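Local structure of aminotransferase (Paracoccus denitrificans, 4GRX) at residues E147-K152 with G225-A230; S410-I415 with I425-G430; N417-L422 with E451-A456. The protein probably transfers amino groups from amines and omega-amino acids to keto acceptors, as a class III, pyridoxal-phosphate-dependent omega-aminotransferase. All blocks are in the same frame, centred on the assembly; numbering follows the deposited sequence.

Contact 1 (E147-K152 with G225-A230); sequences EGKPQK and GADTIA
Lys152 reaches across to Ala226 and Ile229 where the loop after helix 129-146 leads into strand 154-158, beside the start of strand 229-234; the two strands are parallel neighbours in the seven-stranded mixed sheet of the PLP-dependent aminotransferase large domain. The hydrogen bonds of the contact all leave one ammonium. Lys152 NZ donates to Ala226 O at 2.8 Å and to Ile229 O at 2.9 Å, and a third bond to Asp262 O completes its grip. With CG anti to the backbone N (chi1 -160°) the chain runs past the carbonyl of Ile229, and a final bend at chi4 swings NZ between the two acceptors. NZ stands nearly in line with the C=O of Ile229, tilted 18° from its plane, whereas it lies above the carbonyl plane of Ala226; Ile229 N takes the other face of that same oxygen, closing the short 3-10 turn 226-228. A buried lysine is thus satisfied by main-chain carbonyls and ties the turn to the loop.

Charge plays a looser part. Lys149 and Asp227 meet at the exposed side of the contact, the methylene Lys149 CE resting 3.2 Å from Asp227 OD1; the two charges, 4.2 Å apart from Lys149 NZ to Asp227 OD1, probably attract only weakly.

The rest is packing and backbone geometry. Gln151 lies alongside Asp227, with Gln151 CG 3.3 Å from Asp227 O and its NE2 beside Asp227 CB. The type I turn Lys149 to Lys152 follows the Schellman end of the helix, where Gly148 takes positive phi, and brings the backbone of Lys152 up to Thr228, beside which the backbone pairing with strand 154-158 begins. Here Thr228 CA offers its hydrogen to Gln151 O, a CA-H...O contact of 3.3 Å with 145° at the hydrogen.

Contact 2 (S410-I415 with I425-G430); sequences SVSERI and ICRPLG
Ser412 OG is held by two groups of the loop 425-430: it accepts a weak hydrogen bond from Arg427 NH1 at 3.1 Å and gives an equally weak one to Gly430 O. The serine hydroxyl stands anti to its own backbone N (chi1 -175°), which projects it from the first turn of helix 411-421 across to the loop. Glu413, next along, starts out away from the loop but folds back at chi2, and its carboxylate meets the other terminal nitrogen: Glu413 OE1 to Arg427 NH2 is 2.7 Å, a salt bridge whose N-H...O angle of 122° makes the hydrogen bond itself weak. The carboxylate is turned 42° from the guanidinium plane, yet OE1 and Ser412 OG both lie at the guanidinium edge, near its plane.

Arg427 is fixed from its own side too. NH1 donates to Pro428 O at 2.6 Å, meeting a lone pair in the carbonyl plane. Bends at chi2 and chi3 carry the chain back over its own loop. One turn further along the helix, Ile415 CG2 rests on Pro428 CG at 4.0 Å.

The loop borders the delta-amino valeric acid site through Leu429, and the Arg427 side chain lies about 6 Å from that ligand, consistent with the carboxylate-recognising arginine of omega-aminotransferases. Phe98 of the second subunit also packs on Arg427. In the small domain of this fold type I enzyme, Ile415 also touches Ile433 of strand 432-435 and Leu457 and Val460 of helix 443-463, placing the start of helix 411-421 between the pocket loop and that C-terminal helix.

Contact 3 (N417-L422 with E451-A456); sequences NTCTDL and EKLEKA
Ala456 is the small residue against which three side chains of segment 417-422 converge, in plain helix packing within the small domain of this fold type I aminotransferase. Thr418 turns its methyl to it, CG2 lying 3.7 Å from Ala456 CA, because CG2 stands anti to the backbone N while OG1 turns back to bond Arg414 O within its own helix. Cys419 comes in from the neighbouring position, its SG 3.7 Å from Ala456 CB and 4.0 Å from Leu453 CD1; the sulfur touches both the alanine methyl and one leucine branch, which lie on neighbouring sides of it. Leu453 sets off away from helix 411-421, and only its CD1 branch returns to touch the sulfur.

Leu422, just past the last turn of that helix, has more of its surface buried by the other segment than any other residue here. Its two methyls divide the work: CD1 lies over the backbone at Ala456 N and 3.9 Å from Ala456 CB, whereas CD2 meets Lys455 CD at 4.1 Å, the two side chains crossing at a slant where Lys455 is exposed.

Lys452 runs alongside the carbonyl of Leu422. Its chain, extended beyond CG, lays CD and CE against that oxygen, CE at 3.3 Å from Leu422 O. The ammonium is held by a salt bridge to Glu448 and by the carbonyl of Gly423 just after the helix.

The segment axes approach to 9.0 Å and run 131° apart, a steeply inclined, broadly antiparallel pair. Behind them Leu424 of strand 424-425 packs on Cys419, Lys452 and Leu453, Ile433 and Leu435 of the antiparallel sheet strand 432-435 back Leu453, and helix 34-40 flanks Asn417 and Thr420 on helix 411-421.

In the fold
Contact 1 comes first along the chain, bringing together loop ends 73 residues apart and joining the entries of two neighbouring parallel strands of the seven-stranded sheet. Contacts 2 and 3 follow on the opposite side of the chain's centre; the centres of contacts 1 and 2 lie about 42 Å apart. Contact 2 closes the short excursion from helix 411-421 through strand 424-425 to the pocket loop, and contact 3 the longer one from the same helix to helix 443-463. Their segments alternate, so the two cross. They also touch, Cys426 packing on Cys419 and Leu453, which makes helix 411-421 the shared element between loop, three-stranded sheet and C-terminal helix.

Contact 1 (E147-K152 with G225-A230)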
ATOM      1  N   GLU A 147      21.650   5.419 -15.386  1.00 31.02           N
ATOM      2  CA  GLU A 147      22.917   4.810 -15.762  1.00 32.28           C
ATOM      3  C   GLU A 147      23.053   4.706 -17.287  1.00 32.45           C
ATOM      4  O   GLU A 147      23.937   4.021 -17.788  1.00 32.82           O
ATOM      5  CB  GLU A 147      23.107   3.457 -15.051  1.00 32.01           C
ATOM      6  CG  GLU A 147      23.441   3.613 -13.568  1.00 32.78           C
ATOM      7  CD  GLU A 147      23.844   2.316 -12.876  1.00 33.27           C
ATOM      8  OE1 GLU A 147      23.358   1.237 -13.289  1.00 31.99           O
ATOM      9  OE2 GLU A 147      24.649   2.379 -11.900  1.00 34.79           O
ATOM     10  N   GLY A 148      22.163   5.397 -18.004  1.00 32.43           N
ATOM     11  CA  GLY A 148      22.258   5.589 -19.454  1.00 33.29           C
ATOM     12  C   GLY A 148      21.339   4.750 -20.339  1.00 32.86           C
ATOM     13  O   GLY A 148      21.400   4.856 -21.568  1.00 33.00           O
ATOM     14  N   LYS A 149      20.490   3.915 -19.730  1.00 31.82           N
ATOM     15  CA  LYS A 149      19.616   3.001 -20.491  1.00 30.35           C
ATOM     16  C   LYS A 149      18.141   3.133 -20.111  1.00 29.24           C
ATOM     17  O   LYS A 149      17.602   2.313 -19.359  1.00 28.41           O
ATOM     18  CB  LYS A 149      20.079   1.549 -20.368  1.00 29.20           C
ATOM     19  CG  LYS A 149      21.370   1.277 -21.106  1.00 30.19           C
ATOM     20  CD  LYS A 149      21.830  -0.160 -20.938  1.00 29.97           C
ATOM     21  CE  LYS A 149      22.953  -0.499 -21.895  1.00 30.88           C
ATOM     22  NZ  LYS A 149      24.287  -0.173 -21.345  1.00 32.20           N
ATOM     23  N   PRO A 150      17.481   4.167 -20.656  1.00 29.61           N
ATOM     24  CA  PRO A 150      16.066   4.432 -20.385  1.00 28.20           C
ATOM     25  C   PRO A 150      15.181   3.327 -20.937  1.00 27.02           C
ATOM     26  O   PRO A 150      14.028   3.189 -20.522  1.00 26.13           O
ATOM     27  CB  PRO A 150      15.801   5.741 -21.147  1.00 29.08           C
ATOM     28  CG  PRO A 150      17.161   6.343 -21.416  1.00 30.17           C
ATOM     29  CD  PRO A 150      18.064   5.162 -21.584  1.00 30.32           C
ATOM     30  N   GLN A 151      15.712   2.543 -21.869  1.00 26.87           N
ATOM     31  CA  GLN A 151      14.929   1.471 -22.487  1.00 25.93           C
ATOM     32  C   GLN A 151      14.977   0.183 -21.655  1.00 24.69           C
ATOM     33  O   GLN A 151      14.216  -0.761 -21.907  1.00 23.78           O
ATOM     34  CB  GLN A 151      15.366   1.253 -23.942  1.00 27.30           C
ATOM     35  CG  GLN A 151      16.671   0.482 -24.126  1.00 28.91           C
ATOM     36  CD  GLN A 151      17.932   1.281 -23.817  1.00 30.26           C
ATOM     37  OE1 GLN A 151      17.878   2.425 -23.368  1.00 31.18           O
ATOM     38  NE2 GLN A 151      19.081   0.675 -24.071  1.00 31.22           N
ATOM     39  N   LYS A 152      15.847   0.159 -20.639  1.00 24.40           N
ATOM     40  CA  LYS A 152      15.993  -1.031 -19.789  1.00 23.47           C
ATOM     41  C   LYS A 152      14.871  -1.112 -18.765  1.00 22.35           C
ATOM     42  O   LYS A 152      15.069  -0.785 -17.583  1.00 22.56           O
ATOM     43  CB  LYS A 152      17.353  -1.045 -19.097  1.00 23.98           C
ATOM     44  CG  LYS A 152      17.779  -2.413 -18.592  1.00 23.55           C
ATOM     45  CD  LYS A 152      19.276  -2.419 -18.285  1.00 24.34           C
ATOM     46  CE  LYS A 152      19.692  -3.638 -17.474  1.00 24.05           C
ATOM     47  NZ  LYS A 152      19.928  -4.844 -18.310  1.00 23.75           N
ATOM     48  N   GLY A 225      16.594  -8.650 -25.896  1.00 24.31           N
ATOM     49  CA  GLY A 225      17.817  -7.868 -25.717  1.00 24.62           C
ATOM     50  C   GLY A 225      17.958  -7.382 -24.285  1.00 24.03           C
ATOM     51  O   GLY A 225      17.082  -6.678 -23.763  1.00 23.38           O
ATOM     52  N   ALA A 226      19.072  -7.759 -23.661  1.00 24.44           N
ATOM     53  CA  ALA A 226      19.419  -7.406 -22.286  1.00 23.73           C
ATOM     54  C   ALA A 226      19.273  -5.912 -21.950  1.00 23.43           C
ATOM     55  O   ALA A 226      18.869  -5.564 -20.833  1.00 22.77           O
ATOM     56  CB  ALA A 226      20.824  -7.894 -21.972  1.00 24.61           C
ATOM     57  N   ASP A 227      19.569  -5.045 -22.917  1.00 23.78           N
ATOM     58  CA  ASP A 227      19.442  -3.603 -22.723  1.00 23.75           C
ATOM     59  C   ASP A 227      18.014  -3.146 -22.565  1.00 22.94           C
ATOM     60  O   ASP A 227      17.787  -1.965 -22.278  1.00 23.12           O
ATOM     61  CB  ASP A 227      20.069  -2.824 -23.872  1.00 24.73           C
ATOM     62  CG  ASP A 227      21.581  -2.904 -23.875  1.00 26.36           C
ATOM     63  OD1 ASP A 227      22.162  -3.476 -22.918  1.00 26.44           O
ATOM     64  OD2 ASP A 227      22.194  -2.397 -24.841  1.00 27.43           O
ATOM     65  N   THR A 228      17.050  -4.049 -22.756  1.00 22.12           N
ATOM     66  CA  THR A 228      15.643  -3.697 -22.540  1.00 21.30           C
ATOM     67  C   THR A 228      15.035  -4.354 -21.293  1.00 20.86           C
ATOM     68  O   THR A 228      13.864  -4.105 -20.969  1.00 19.86           O
ATOM     69  CB  THR A 228      14.761  -3.989 -23.777  1.00 21.21           C
ATOM     70  OG1 THR A 228      14.617  -5.406 -23.954  1.00 21.34           O
ATOM     71  CG2 THR A 228      15.344  -3.356 -25.037  1.00 21.54           C
ATOM     72  N   ILE A 229      15.834  -5.165 -20.581  1.00 21.28           N
ATOM     73  CA  ILE A 229      15.320  -5.899 -19.421  1.00 20.64           C
ATOM     74  C   ILE A 229      15.882  -5.369 -18.118  1.00 20.81           C
ATOM     75  O   ILE A 229      17.091  -5.388 -17.907  1.00 22.07           O
ATOM     76  CB  ILE A 229      15.576  -7.411 -19.530  1.00 20.78           C
ATOM     77  CG1 ILE A 229      14.768  -7.988 -20.689  1.00 20.24           C
ATOM     78  CG2 ILE A 229      15.195  -8.109 -18.233  1.00 20.40           C
ATOM     79  CD1 ILE A 229      15.461  -9.147 -21.371  1.00 20.80           C
ATOM     80  N   ALA A 230      14.981  -4.931 -17.242  1.00 20.03           N
ATOM     81  CA  ALA A 230      15.328  -4.190 -16.030  1.00 20.10           C
ATOM     82  C   ALA A 230      15.521  -5.070 -14.805  1.00 20.30           C
ATOM     83  O   ALA A 230      16.261  -4.692 -13.887  1.00 21.00           O
ATOM     84  CB  ALA A 230      14.272  -3.133 -15.744  1.00 19.34           C
TER

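Contact 2 (S410-I415 with I425-G430)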
ATOM      1  N   SER A 410     -16.475 -27.100  -9.018  1.00 33.31           N
ATOM      2  CA  SER A 410     -16.103 -26.122  -7.982  1.00 32.26           C
ATOM      3  C   SER A 410     -15.404 -26.806  -6.805  1.00 32.09           C
ATOM      4  O   SER A 410     -15.654 -26.472  -5.629  1.00 31.53           O
ATOM      5  CB  SER A 410     -17.330 -25.349  -7.465  1.00 32.40           C
ATOM      6  OG  SER A 410     -17.856 -24.436  -8.420  1.00 33.31           O
ATOM      7  N   VAL A 411     -14.536 -27.761  -7.128  1.00 32.29           N
ATOM      8  CA  VAL A 411     -13.910 -28.619  -6.126  1.00 32.37           C
ATOM      9  C   VAL A 411     -13.185 -27.840  -5.027  1.00 31.53           C
ATOM     10  O   VAL A 411     -13.280 -28.176  -3.834  1.00 31.55           O
ATOM     11  CB  VAL A 411     -12.999 -29.663  -6.792  1.00 32.91           C
ATOM     12  CG1 VAL A 411     -12.015 -30.243  -5.795  1.00 32.63           C
ATOM     13  CG2 VAL A 411     -13.867 -30.763  -7.378  1.00 34.05           C
ATOM     14  N   SER A 412     -12.473 -26.803  -5.453  1.00 30.85           N
ATOM     15  CA  SER A 412     -11.854 -25.829  -4.572  1.00 30.09           C
ATOM     16  C   SER A 412     -12.795 -25.295  -3.493  1.00 29.71           C
ATOM     17  O   SER A 412     -12.460 -25.356  -2.311  1.00 29.17           O
ATOM     18  CB  SER A 412     -11.337 -24.654  -5.396  1.00 30.04           C
ATOM     19  OG  SER A 412     -10.631 -23.763  -4.564  1.00 29.79           O
ATOM     20  N   GLU A 413     -13.953 -24.764  -3.901  1.00 29.87           N
ATOM     21  CA  GLU A 413     -14.941 -24.254  -2.937  1.00 29.76           C
ATOM     22  C   GLU A 413     -15.474 -25.349  -2.008  1.00 29.68           C
ATOM     23  O   GLU A 413     -15.581 -25.156  -0.801  1.00 29.35           O
ATOM     24  CB  GLU A 413     -16.100 -23.524  -3.628  1.00 30.37           C
ATOM     25  CG  GLU A 413     -15.699 -22.270  -4.385  1.00 30.90           C
ATOM     26  CD  GLU A 413     -14.741 -21.364  -3.613  1.00 30.85           C
ATOM     27  OE1 GLU A 413     -15.083 -20.968  -2.473  1.00 31.04           O
ATOM     28  OE2 GLU A 413     -13.648 -21.022  -4.152  1.00 30.94           O
ATOM     29  N   ARG A 414     -15.800 -26.502  -2.576  1.00 30.09           N
ATOM     30  CA  ARG A 414     -16.343 -27.592  -1.792  1.00 30.48           C
ATOM     31  C   ARG A 414     -15.396 -27.949  -0.655  1.00 30.38           C
ATOM     32  O   ARG A 414     -15.843 -28.194   0.469  1.00 30.80           O
ATOM     33  CB  ARG A 414     -16.603 -28.809  -2.668  1.00 31.01           C
ATOM     34  CG  ARG A 414     -17.872 -28.723  -3.491  1.00 31.29           C
ATOM     35  CD  ARG A 414     -17.980 -29.952  -4.367  1.00 32.05           C
ATOM     36  NE  ARG A 414     -18.913 -29.728  -5.455  1.00 32.41           N
ATOM     37  CZ  ARG A 414     -20.095 -30.320  -5.578  1.00 33.15           C
ATOM     38  NH1 ARG A 414     -20.507 -31.218  -4.685  1.00 33.60           N
ATOM     39  NH2 ARG A 414     -20.858 -30.020  -6.621  1.00 33.64           N
ATOM     40  N   ILE A 415     -14.098 -27.952  -0.948  1.00 29.86           N
ATOM     41  CA  ILE A 415     -13.100 -28.294   0.046  1.00 30.12           C
ATOM     42  C   ILE A 415     -12.964 -27.218   1.142  1.00 30.01           C
ATOM     43  O   ILE A 415     -13.017 -27.542   2.348  1.00 30.56           O
ATOM     44  CB  ILE A 415     -11.752 -28.665  -0.596  1.00 29.88           C
ATOM     45  CG1 ILE A 415     -11.924 -29.920  -1.462  1.00 30.53           C
ATOM     46  CG2 ILE A 415     -10.707 -28.918   0.482  1.00 29.90           C
ATOM     47  CD1 ILE A 415     -10.695 -30.323  -2.250  1.00 30.34           C
ATOM     48  N   ILE A 425     -10.003 -23.827   9.086  1.00 30.75           N
ATOM     49  CA  ILE A 425      -9.804 -22.866   8.004  1.00 29.96           C
ATOM     50  C   ILE A 425      -8.681 -23.410   7.118  1.00 30.23           C
ATOM     51  O   ILE A 425      -7.533 -23.560   7.551  1.00 30.09           O
ATOM     52  CB  ILE A 425      -9.495 -21.428   8.483  1.00 29.25           C
ATOM     53  CG1 ILE A 425     -10.665 -20.813   9.288  1.00 29.34           C
ATOM     54  CG2 ILE A 425      -9.068 -20.558   7.309  1.00 28.11           C
ATOM     55  CD1 ILE A 425     -12.043 -20.961   8.689  1.00 29.26           C
ATOM     56  N   CYS A 426      -9.047 -23.741   5.885  1.00 30.43           N
ATOM     57  CA  CYS A 426      -8.114 -24.254   4.903  1.00 30.72           C
ATOM     58  C   CYS A 426      -8.511 -23.627   3.598  1.00 30.64           C
ATOM     59  O   CYS A 426      -9.647 -23.810   3.163  1.00 31.30           O
ATOM     60  CB  CYS A 426      -8.247 -25.770   4.792  1.00 31.73           C
ATOM     61  SG  CYS A 426      -7.216 -26.517   3.516  1.00 32.41           S
ATOM     62  N   ARG A 427      -7.598 -22.886   2.973  1.00 30.12           N
ATOM     63  CA  ARG A 427      -7.946 -22.194   1.741  1.00 29.99           C
ATOM     64  C   ARG A 427      -7.219 -22.709   0.495  1.00 30.25           C
ATOM     65  O   ARG A 427      -6.040 -22.398   0.293  1.00 31.35           O
ATOM     66  CB  ARG A 427      -7.741 -20.683   1.884  1.00 29.78           C
ATOM     67  CG  ARG A 427      -8.794 -19.850   1.150  1.00 29.71           C
ATOM     68  CD  ARG A 427      -9.155 -20.424  -0.212  1.00 29.69           C
ATOM     69  NE  ARG A 427     -10.584 -20.321  -0.459  1.00 29.99           N
ATOM     70  CZ  ARG A 427     -11.278 -21.061  -1.321  1.00 30.49           C
ATOM     71  NH1 ARG A 427     -10.705 -22.017  -2.051  1.00 30.21           N
ATOM     72  NH2 ARG A 427     -12.581 -20.844  -1.434  1.00 31.13           N
ATOM     73  N   PRO A 428      -7.928 -23.483  -0.346  1.00 30.07           N
ATOM     74  CA  PRO A 428      -7.416 -23.988  -1.603  1.00 29.87           C
ATOM     75  C   PRO A 428      -7.324 -22.903  -2.638  1.00 29.36           C
ATOM     76  O   PRO A 428      -8.235 -22.109  -2.779  1.00 29.24           O
ATOM     77  CB  PRO A 428      -8.480 -25.004  -2.029  1.00 30.59           C
ATOM     78  CG  PRO A 428      -9.080 -25.461  -0.744  1.00 31.21           C
ATOM     79  CD  PRO A 428      -9.189 -24.157   0.003  1.00 30.85           C
ATOM     80  N   LEU A 429      -6.218 -22.884  -3.357  1.00 29.21           N
ATOM     81  CA  LEU A 429      -6.006 -21.928  -4.417  1.00 29.17           C
ATOM     82  C   LEU A 429      -5.996 -22.783  -5.649  1.00 29.77           C
ATOM     83  O   LEU A 429      -5.089 -23.584  -5.829  1.00 30.56           O
ATOM     84  CB  LEU A 429      -4.670 -21.197  -4.222  1.00 29.01           C
ATOM     85  CG  LEU A 429      -4.395 -20.689  -2.782  1.00 28.79           C
ATOM     86  CD1 LEU A 429      -2.943 -20.309  -2.575  1.00 28.65           C
ATOM     87  CD2 LEU A 429      -5.291 -19.530  -2.362  1.00 28.46           C
ATOM     88  N   GLY A 430      -7.023 -22.635  -6.481  1.00 29.85           N
ATOM     89  CA  GLY A 430      -7.229 -23.517  -7.617  1.00 30.39           C
ATOM     90  C   GLY A 430      -7.541 -24.882  -7.063  1.00 30.69           C
ATOM     91  O   GLY A 430      -8.256 -24.994  -6.073  1.00 30.37           O
TER

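Contact 3 (N417-L422 with E451-A456)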
ATOM      1  N   ASN A 417     -15.255 -24.788   1.912  1.00 30.21           N
ATOM      2  CA  ASN A 417     -16.538 -24.882   2.622  1.00 30.83           C
ATOM      3  C   ASN A 417     -16.680 -26.078   3.608  1.00 31.42           C
ATOM      4  O   ASN A 417     -17.002 -25.896   4.787  1.00 31.51           O
ATOM      5  CB  ASN A 417     -17.699 -24.828   1.611  1.00 31.42           C
ATOM      6  CG  ASN A 417     -17.750 -23.503   0.846  1.00 30.94           C
ATOM      7  OD1 ASN A 417     -17.451 -22.449   1.400  1.00 30.63           O
ATOM      8  ND2 ASN A 417     -18.129 -23.557  -0.429  1.00 30.90           N
ATOM      9  N   THR A 418     -16.413 -27.288   3.136  1.00 31.67           N
ATOM     10  CA  THR A 418     -16.490 -28.458   4.001  0.82 32.37           C
ATOM     11  C   THR A 418     -15.517 -28.374   5.170  1.00 32.56           C
ATOM     12  O   THR A 418     -15.866 -28.725   6.275  1.00 33.52           O
ATOM     13  CB  THR A 418     -16.282 -29.757   3.212  0.82 32.67           C
ATOM     14  OG1 THR A 418     -17.269 -29.828   2.180  1.00 32.71           O
ATOM     15  CG2 THR A 418     -16.428 -30.968   4.107  1.00 33.54           C
ATOM     16  N   CYS A 419     -14.299 -27.901   4.925  1.00 32.65           N
ATOM     17  CA  CYS A 419     -13.301 -27.703   5.995  1.00 32.36           C
ATOM     18  C   CYS A 419     -13.801 -26.738   7.063  1.00 31.84           C
ATOM     19  O   CYS A 419     -13.766 -27.046   8.257  1.00 32.29           O
ATOM     20  CB  CYS A 419     -11.988 -27.176   5.417  1.00 32.11           C
ATOM     21  SG  CYS A 419     -10.860 -28.479   4.877  1.00 33.30           S
ATOM     22  N   THR A 420     -14.260 -25.571   6.617  1.00 30.49           N
ATOM     23  CA  THR A 420     -14.871 -24.602   7.499  1.00 29.97           C
ATOM     24  C   THR A 420     -15.976 -25.250   8.342  1.00 30.72           C
ATOM     25  O   THR A 420     -16.043 -25.017   9.533  1.00 31.21           O
ATOM     26  CB  THR A 420     -15.362 -23.368   6.704  1.00 29.04           C
ATOM     27  OG1 THR A 420     -14.224 -22.698   6.166  1.00 28.23           O
ATOM     28  CG2 THR A 420     -16.118 -22.373   7.588  1.00 28.86           C
ATOM     29  N   ASP A 421     -16.812 -26.086   7.739  1.00 31.12           N
ATOM     30  CA  ASP A 421     -17.937 -26.686   8.474  1.00 32.15           C
ATOM     31  C   ASP A 421     -17.493 -27.629   9.553  1.00 32.60           C
ATOM     32  O   ASP A 421     -18.242 -27.860  10.490  1.00 33.39           O
ATOM     33  CB  ASP A 421     -18.906 -27.415   7.548  1.00 32.98           C
ATOM     34  CG  ASP A 421     -19.721 -26.468   6.718  1.00 33.19           C
ATOM     35  OD1 ASP A 421     -19.932 -25.316   7.162  1.00 33.42           O
ATOM     36  OD2 ASP A 421     -20.143 -26.864   5.616  1.00 33.78           O
ATOM     37  N   LEU A 422     -16.277 -28.157   9.408  1.00 32.00           N
ATOM     38  CA  LEU A 422     -15.666 -29.078  10.375  1.00 32.63           C
ATOM     39  C   LEU A 422     -14.712 -28.376  11.346  1.00 32.57           C
ATOM     40  O   LEU A 422     -13.998 -29.030  12.108  1.00 33.11           O
ATOM     41  CB  LEU A 422     -14.897 -30.165   9.631  1.00 32.38           C
ATOM     42  CG  LEU A 422     -15.737 -31.064   8.732  1.00 32.65           C
ATOM     43  CD1 LEU A 422     -14.873 -31.630   7.612  1.00 32.19           C
ATOM     44  CD2 LEU A 422     -16.422 -32.161   9.540  1.00 33.68           C
ATOM     45  N   GLU A 451      -6.583 -34.759  10.556  1.00 40.53           N
ATOM     46  CA  GLU A 451      -7.865 -35.432  10.769  1.00 42.92           C
ATOM     47  C   GLU A 451      -9.040 -34.639  10.150  1.00 40.48           C
ATOM     48  O   GLU A 451      -9.870 -35.198   9.434  1.00 41.65           O
ATOM     49  CB  GLU A 451      -8.056 -35.690  12.268  1.00 46.10           C
ATOM     50  CG  GLU A 451      -9.454 -36.082  12.717  1.00 49.90           C
ATOM     51  CD  GLU A 451      -9.496 -36.467  14.190  1.00 54.96           C
ATOM     52  OE1 GLU A 451      -8.652 -35.967  14.975  1.00 53.72           O
ATOM     53  OE2 GLU A 451     -10.366 -37.283  14.565  1.00 60.93           O
ATOM     54  N   LYS A 452      -9.088 -33.333  10.395  1.00 38.03           N
ATOM     55  CA  LYS A 452     -10.144 -32.494   9.810  1.00 37.16           C
ATOM     56  C   LYS A 452     -10.080 -32.431   8.270  1.00 35.34           C
ATOM     57  O   LYS A 452     -11.112 -32.600   7.594  1.00 35.80           O
ATOM     58  CB  LYS A 452     -10.160 -31.099  10.449  1.00 36.68           C
ATOM     59  CG  LYS A 452     -10.709 -31.129  11.866  1.00 39.75           C
ATOM     60  CD  LYS A 452     -10.610 -29.790  12.569  1.00 40.51           C
ATOM     61  CE  LYS A 452     -11.384 -29.822  13.871  1.00 45.04           C
ATOM     62  NZ  LYS A 452     -11.510 -28.453  14.424  1.00 47.32           N
ATOM     63  N   LEU A 453      -8.871 -32.222   7.734  1.00 33.87           N
ATOM     64  CA  LEU A 453      -8.649 -32.193   6.294  1.00 33.23           C
ATOM     65  C   LEU A 453      -9.084 -33.484   5.614  1.00 34.54           C
ATOM     66  O   LEU A 453      -9.710 -33.449   4.566  1.00 34.33           O
ATOM     67  CB  LEU A 453      -7.179 -31.897   5.972  1.00 33.67           C
ATOM     68  CG  LEU A 453      -6.808 -31.718   4.492  1.00 34.54           C
ATOM     69  CD1 LEU A 453      -7.764 -30.774   3.770  1.00 33.60           C
ATOM     70  CD2 LEU A 453      -5.375 -31.240   4.351  1.00 36.63           C
ATOM     71  N   GLU A 454      -8.757 -34.614   6.223  1.00 37.02           N
ATOM     72  CA  GLU A 454      -9.040 -35.927   5.657  1.00 40.07           C
ATOM     73  C   GLU A 454     -10.520 -36.208   5.528  1.00 40.64           C
ATOM     74  O   GLU A 454     -10.972 -36.751   4.517  1.00 41.44           O
ATOM     75  CB  GLU A 454      -8.431 -37.013   6.526  1.00 44.45           C
ATOM     76  CG  GLU A 454      -6.923 -37.014   6.574  1.00 45.96           C
ATOM     77  CD  GLU A 454      -6.389 -38.409   6.386  1.00 52.60           C
ATOM     78  OE1 GLU A 454      -5.558 -38.863   7.215  1.00 56.29           O
ATOM     79  OE2 GLU A 454      -6.834 -39.053   5.407  1.00 54.82           O
ATOM     80  N   LYS A 455     -11.262 -35.861   6.576  1.00 41.23           N
ATOM     81  CA  LYS A 455     -12.707 -36.015   6.597  1.00 43.36           C
ATOM     82  C   LYS A 455     -13.327 -35.198   5.456  1.00 40.57           C
ATOM     83  O   LYS A 455     -14.099 -35.728   4.646  1.00 41.75           O
ATOM     84  CB  LYS A 455     -13.261 -35.583   7.956  1.00 45.64           C
ATOM     85  CG  LYS A 455     -14.576 -36.251   8.334  1.00 51.34           C
ATOM     86  CD  LYS A 455     -14.930 -36.018   9.799  1.00 55.61           C
ATOM     87  CE  LYS A 455     -13.762 -36.350  10.728  1.00 56.09           C
ATOM     88  NZ  LYS A 455     -14.214 -36.549  12.133  1.00 62.28           N
ATOM     89  N   ALA A 456     -12.946 -33.922   5.385  1.00 37.71           N
ATOM     90  CA  ALA A 456     -13.322 -33.036   4.284  1.00 36.08           C
ATOM     91  C   ALA A 456     -13.051 -33.676   2.925  1.00 35.42           C
ATOM     92  O   ALA A 456     -13.942 -33.714   2.075  1.00 35.80           O
ATOM     93  CB  ALA A 456     -12.604 -31.704   4.405  1.00 34.73           C
TER